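Local coordinates for allantoicase (Saccharomyces cerevisiae, PDB 1O59), which hydrolyses allantoate to (S)-ureidoglycolate and urea, a step of allantoin degradation that lets yeast use purines as secondary nitrogen sources, at residues A[139-149]-A[170-180]. Numbering follows the deposited sequence. Where two conformers were deposited one is given.
Sequences IVEDDSRWVEI and TKERFTHIKLK
Lys178 reaches out of its strand to grip Glu141 twice: NZ donates to the carbonyl O of Glu141 at 2.9 Å and forms a salt bridge with OE2 of the same residue at 2.8 Å, meeting that oxygen from above the carboxylate plane. With CG anti to the backbone N (chi1 -167°) and so beside the carbonyl carbon, the bend at chi2 brings OE2 to the same ammonium as the carbonyl O. Tyr93 OH also bonds to OE2, while Glu128 supplies a second carboxylate to Lys178, so two carboxylates flank the buried ammonium and probably favour its protonated form.

The same lysine lies over one face of the Trp146 indole. Its CE sits 3.4 Å from the centroid of the five-membered ring, almost on the normal, and NZ adds a cation-pi contact. A long, flexible side chain suits this place, since its methylenes cover the ring while its charge goes on to Glu141. Trp146 NE1 fixes the indole by a nearly straight bond to Val140 O (3.0 Å, 169°), made in the ring plane.

Strand 124-130 runs between strands 176-182 and 147-154 in a five-stranded antiparallel sheet of the first allantoicase repeat, a family grouped with the galactose-binding-like beta sandwiches, so the contact spans one intervening strand, from the central strand 176-182 to the edge strand 147-154; the 139-146 loop folds back across the sheet face. Within this loop an Asx turn at Asp143 is clamped by Arg145, which holds the carboxylate side-on through NE and NH2.

Farther along, Ile139 CG1 lies over a face of the His176 ring (3.7 Å from NE2), an aliphatic cover for a flat group. Thr175 and His176 form a classic bulge opposite Leu130. At the other end, Phe174 packs its CE2 against Ile149 CG2 at 4.1 Å, with Val147 touching CE1 more loosely.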
loop_
_atom_site.group_PDB
_atom_site.type_symbol
_atom_site.label_atom_id
_atom_site.label_comp_id
_atom_site.label_asym_id
_atom_site.label_seq_id
_atom_site.Cartn_x
_atom_site.Cartn_y
_atom_site.Cartn_z
ATOM N N ILE A 139 -0.498 -21.622 -6.865
ATOM C CA ILE A 139 -1.446 -21.365 -7.958
ATOM C C ILE A 139 -0.754 -21.359 -9.320
ATOM O O ILE A 139 0.368 -20.823 -9.463
ATOM C CB ILE A 139 -2.215 -20.000 -7.742
ATOM C CG1 ILE A 139 -3.153 -20.047 -6.517
ATOM C CG2 ILE A 139 -3.009 -19.606 -8.976
ATOM C CD1 ILE A 139 -4.248 -21.043 -6.609
ATOM N N VAL A 140 -1.444 -21.957 -10.300
ATOM C CA VAL A 140 -0.956 -22.031 -11.673
ATOM C C VAL A 140 -1.699 -21.067 -12.611
ATOM O O VAL A 140 -2.820 -20.628 -12.350
ATOM C CB VAL A 140 -1.015 -23.471 -12.240
ATOM C CG1 VAL A 140 -0.235 -24.412 -11.350
ATOM C CG2 VAL A 140 -2.465 -23.971 -12.416
ATOM N N GLU A 141 -1.034 -20.767 -13.720
ATOM C CA GLU A 141 -1.532 -19.823 -14.715
ATOM C C GLU A 141 -2.904 -20.203 -15.311
ATOM O O GLU A 141 -3.724 -19.324 -15.547
ATOM C CB GLU A 141 -0.487 -19.683 -15.817
ATOM C CG GLU A 141 -0.696 -18.524 -16.759
ATOM C CD GLU A 141 -1.748 -18.773 -17.816
ATOM O OE1 GLU A 141 -1.924 -19.947 -18.302
ATOM O OE2 GLU A 141 -2.401 -17.750 -18.142
ATOM N N ASP A 142 -3.155 -21.489 -15.553
ATOM C CA ASP A 142 -4.358 -21.895 -16.289
ATOM C C ASP A 142 -5.502 -22.375 -15.390
ATOM O O ASP A 142 -6.366 -23.114 -15.814
ATOM C CB ASP A 142 -4.017 -22.941 -17.353
ATOM C CG ASP A 142 -3.676 -24.302 -16.760
ATOM O OD1 ASP A 142 -3.424 -24.371 -15.532
ATOM O OD2 ASP A 142 -3.636 -25.353 -17.461
ATOM N N ASP A 143 -5.507 -21.893 -14.157
ATOM C CA ASP A 143 -6.523 -22.207 -13.137
ATOM C C ASP A 143 -7.870 -21.644 -13.592
ATOM O O ASP A 143 -7.965 -20.502 -14.052
ATOM C CB ASP A 143 -6.054 -21.550 -11.837
ATOM C CG ASP A 143 -6.867 -21.909 -10.637
ATOM O OD1 ASP A 143 -8.090 -21.675 -10.593
ATOM O OD2 ASP A 143 -6.307 -22.357 -9.625
ATOM N N SER A 144 -8.914 -22.438 -13.468
ATOM C CA SER A 144 -10.182 -22.036 -14.003
ATOM C C SER A 144 -10.780 -20.854 -13.285
ATOM O O SER A 144 -11.733 -20.259 -13.764
ATOM C CB SER A 144 -11.145 -23.203 -13.962
ATOM O OG SER A 144 -11.239 -23.746 -12.658
ATOM N N ARG A 145 -10.223 -20.496 -12.135
ATOM C CA ARG A 145 -10.809 -19.433 -11.320
ATOM C C ARG A 145 -10.321 -18.051 -11.685
ATOM O O ARG A 145 -10.806 -17.071 -11.123
ATOM C CB ARG A 145 -10.553 -19.690 -9.841
ATOM C CG ARG A 145 -11.234 -20.949 -9.335
ATOM C CD ARG A 145 -10.777 -21.415 -7.967
ATOM N NE ARG A 145 -9.342 -21.689 -7.957
ATOM C CZ ARG A 145 -8.623 -21.823 -6.865
ATOM N NH1 ARG A 145 -9.188 -21.726 -5.672
ATOM N NH2 ARG A 145 -7.326 -22.049 -6.963
ATOM N N TRP A 146 -9.365 -17.961 -12.608
ATOM C CA TRP A 146 -8.932 -16.655 -13.110
ATOM C C TRP A 146 -10.057 -15.878 -13.816
ATOM O O TRP A 146 -10.725 -16.379 -14.722
ATOM C CB TRP A 146 -7.725 -16.780 -14.038
ATOM C CG TRP A 146 -6.466 -17.139 -13.339
ATOM C CD1 TRP A 146 -5.731 -18.295 -13.487
ATOM C CD2 TRP A 146 -5.777 -16.353 -12.362
ATOM N NE1 TRP A 146 -4.623 -18.252 -12.674
ATOM C CE2 TRP A 146 -4.626 -17.074 -11.974
ATOM C CE3 TRP A 146 -6.011 -15.104 -11.776
ATOM C CZ2 TRP A 146 -3.724 -16.588 -11.019
ATOM C CZ3 TRP A 146 -5.111 -14.624 -10.841
ATOM C CH2 TRP A 146 -3.985 -15.364 -10.468
ATOM N N VAL A 147 -10.210 -14.631 -13.391
ATOM C CA VAL A 147 -11.236 -13.732 -13.869
ATOM C C VAL A 147 -10.577 -12.431 -14.256
ATOM O O VAL A 147 -9.920 -11.816 -13.440
ATOM C CB VAL A 147 -12.258 -13.428 -12.743
ATOM C CG1 VAL A 147 -13.235 -12.352 -13.155
ATOM C CG2 VAL A 147 -13.038 -14.672 -12.394
ATOM N N GLU A 148 -10.779 -11.996 -15.490
ATOM C CA GLU A 148 -10.271 -10.692 -15.924
ATOM C C GLU A 148 -10.948 -9.509 -15.212
ATOM O O GLU A 148 -12.165 -9.386 -15.152
ATOM C CB GLU A 148 -10.431 -10.527 -17.433
ATOM C CG GLU A 148 -9.763 -9.275 -17.949
ATOM C CD GLU A 148 -10.073 -9.023 -19.405
ATOM O OE1 GLU A 148 -9.220 -9.374 -20.231
ATOM O OE2 GLU A 148 -11.151 -8.458 -19.710
ATOM N N ILE A 149 -10.132 -8.623 -14.683
ATOM C CA ILE A 149 -10.648 -7.463 -13.964
ATOM C C ILE A 149 -10.153 -6.139 -14.562
ATOM O O ILE A 149 -10.783 -5.091 -14.357
ATOM C CB ILE A 149 -10.305 -7.563 -12.467
ATOM C CG1 ILE A 149 -8.818 -7.719 -12.256
ATOM C CG2 ILE A 149 -11.047 -8.724 -11.826
ATOM C CD1 ILE A 149 -8.423 -7.412 -10.867
ATOM N N THR A 170 -14.434 -3.813 -7.966
ATOM C CA THR A 170 -14.757 -5.205 -8.161
ATOM C C THR A 170 -15.847 -5.685 -7.184
ATOM O O THR A 170 -15.808 -5.389 -6.007
ATOM C CB THR A 170 -13.443 -5.942 -8.008
ATOM O OG1 THR A 170 -12.994 -6.393 -9.291
ATOM C CG2 THR A 170 -13.554 -7.136 -7.189
ATOM N N LYS A 171 -16.839 -6.398 -7.708
ATOM C CA LYS A 171 -17.967 -6.886 -6.916
ATOM C C LYS A 171 -17.517 -8.039 -6.026
ATOM O O LYS A 171 -17.883 -8.110 -4.863
ATOM C CB LYS A 171 -19.059 -7.363 -7.853
ATOM C CG LYS A 171 -20.380 -7.678 -7.189
ATOM C CD LYS A 171 -21.321 -6.435 -7.046
ATOM C CE LYS A 171 -22.117 -6.109 -8.340
ATOM N NZ LYS A 171 -21.193 -5.523 -9.380
ATOM N N GLU A 172 -16.680 -8.914 -6.579
ATOM C CA GLU A 172 -16.218 -10.112 -5.885
ATOM C C GLU A 172 -14.914 -9.772 -5.157
ATOM O O GLU A 172 -14.291 -8.762 -5.429
ATOM C CB GLU A 172 -16.002 -11.258 -6.898
ATOM C CG GLU A 172 -17.055 -11.441 -8.011
ATOM C CD GLU A 172 -16.415 -11.708 -9.392
ATOM O OE1 GLU A 172 -16.746 -12.722 -10.064
ATOM O OE2 GLU A 172 -15.556 -10.897 -9.818
ATOM N N ARG A 173 -14.497 -10.582 -4.200
ATOM C CA ARG A 173 -13.198 -10.352 -3.588
ATOM C C ARG A 173 -12.236 -11.380 -4.103
ATOM O O ARG A 173 -12.649 -12.436 -4.562
ATOM C CB ARG A 173 -13.253 -10.351 -2.058
ATOM C CG ARG A 173 -13.474 -11.693 -1.384
ATOM C CD ARG A 173 -13.907 -11.523 0.066
ATOM N NE ARG A 173 -14.199 -12.746 0.807
ATOM C CZ ARG A 173 -15.299 -13.471 0.659
ATOM N NH1 ARG A 173 -16.229 -13.138 -0.240
ATOM N NH2 ARG A 173 -15.475 -14.560 1.402
ATOM N N PHE A 174 -10.948 -11.044 -4.038
ATOM C CA PHE A 174 -9.867 -11.863 -4.590
ATOM C C PHE A 174 -8.660 -11.913 -3.646
ATOM O O PHE A 174 -8.539 -11.079 -2.751
ATOM C CB PHE A 174 -9.434 -11.296 -5.946
ATOM C CG PHE A 174 -10.546 -11.220 -6.951
ATOM C CD1 PHE A 174 -10.976 -12.355 -7.598
ATOM C CD2 PHE A 174 -11.192 -10.024 -7.225
ATOM C CE1 PHE A 174 -11.997 -12.304 -8.509
ATOM C CE2 PHE A 174 -12.225 -9.988 -8.154
ATOM C CZ PHE A 174 -12.606 -11.125 -8.789
ATOM N N THR A 175 -7.782 -12.893 -3.892
ATOM C CA THR A 175 -6.588 -13.180 -3.073
ATOM C C THR A 175 -5.275 -13.181 -3.858
ATOM O O THR A 175 -4.209 -13.058 -3.268
ATOM C CB THR A 175 -6.690 -14.586 -2.456
ATOM O OG1 THR A 175 -6.808 -15.543 -3.514
ATOM C CG2 THR A 175 -7.954 -14.800 -1.601
ATOM N N HIS A 176 -5.368 -13.397 -5.168
ATOM C CA HIS A 176 -4.238 -13.546 -6.078
ATOM C C HIS A 176 -4.478 -12.714 -7.356
ATOM O O HIS A 176 -5.598 -12.601 -7.819
ATOM C CB HIS A 176 -4.102 -15.003 -6.517
ATOM C CG HIS A 176 -3.591 -15.924 -5.456
ATOM N ND1 HIS A 176 -4.368 -16.347 -4.400
ATOM C CD2 HIS A 176 -2.391 -16.539 -5.317
ATOM C CE1 HIS A 176 -3.663 -17.167 -3.644
ATOM N NE2 HIS A 176 -2.460 -17.303 -4.180
ATOM N N ILE A 177 -3.396 -12.191 -7.929
ATOM C CA ILE A 177 -3.438 -11.370 -9.134
ATOM C C ILE A 177 -2.554 -11.984 -10.201
ATOM O O ILE A 177 -1.483 -12.494 -9.896
ATOM C CB ILE A 177 -2.942 -9.914 -8.795
ATOM C CG1 ILE A 177 -3.877 -9.264 -7.744
ATOM C CG2 ILE A 177 -2.797 -9.054 -10.073
ATOM C CD1 ILE A 177 -5.311 -9.252 -8.132
ATOM N N LYS A 178 -3.031 -11.926 -11.442
ATOM C CA LYS A 178 -2.254 -12.307 -12.625
ATOM C C LYS A 178 -2.075 -11.092 -13.517
ATOM O O LYS A 178 -3.044 -10.475 -13.989
ATOM C CB LYS A 178 -2.933 -13.425 -13.438
ATOM C CG LYS A 178 -1.955 -14.222 -14.313
ATOM C CD LYS A 178 -2.577 -14.885 -15.526
ATOM C CE LYS A 178 -3.648 -15.863 -15.173
ATOM N NZ LYS A 178 -4.154 -16.610 -16.336
ATOM N N LEU A 179 -0.819 -10.761 -13.756
ATOM C CA LEU A 179 -0.465 -9.713 -14.693
ATOM C C LEU A 179 -0.064 -10.368 -15.997
ATOM O O LEU A 179 0.759 -11.268 -16.016
ATOM C CB LEU A 179 0.685 -8.893 -14.112
ATOM C CG LEU A 179 1.411 -7.904 -15.022
ATOM C CD1 LEU A 179 0.531 -6.749 -15.403
ATOM C CD2 LEU A 179 2.661 -7.446 -14.259
ATOM N N LYS A 180 -0.674 -9.924 -17.084
ATOM C CA LYS A 180 -0.352 -10.421 -18.415
ATOM C C LYS A 180 0.271 -9.278 -19.222
ATOM O O LYS A 180 -0.269 -8.186 -19.265
ATOM C CB LYS A 180 -1.618 -10.906 -19.127
ATOM C CG LYS A 180 -2.398 -12.044 -18.472
ATOM C CD LYS A 180 -3.373 -12.637 -19.523
ATOM C CE LYS A 180 -4.034 -13.949 -19.062
ATOM N NZ LYS A 180 -5.169 -14.408 -19.973
HETATM O O HOH W 1 -0.138 -19.393 -4.352
HETATM O O HOH W 2 -5.693 -16.928 -18.883
#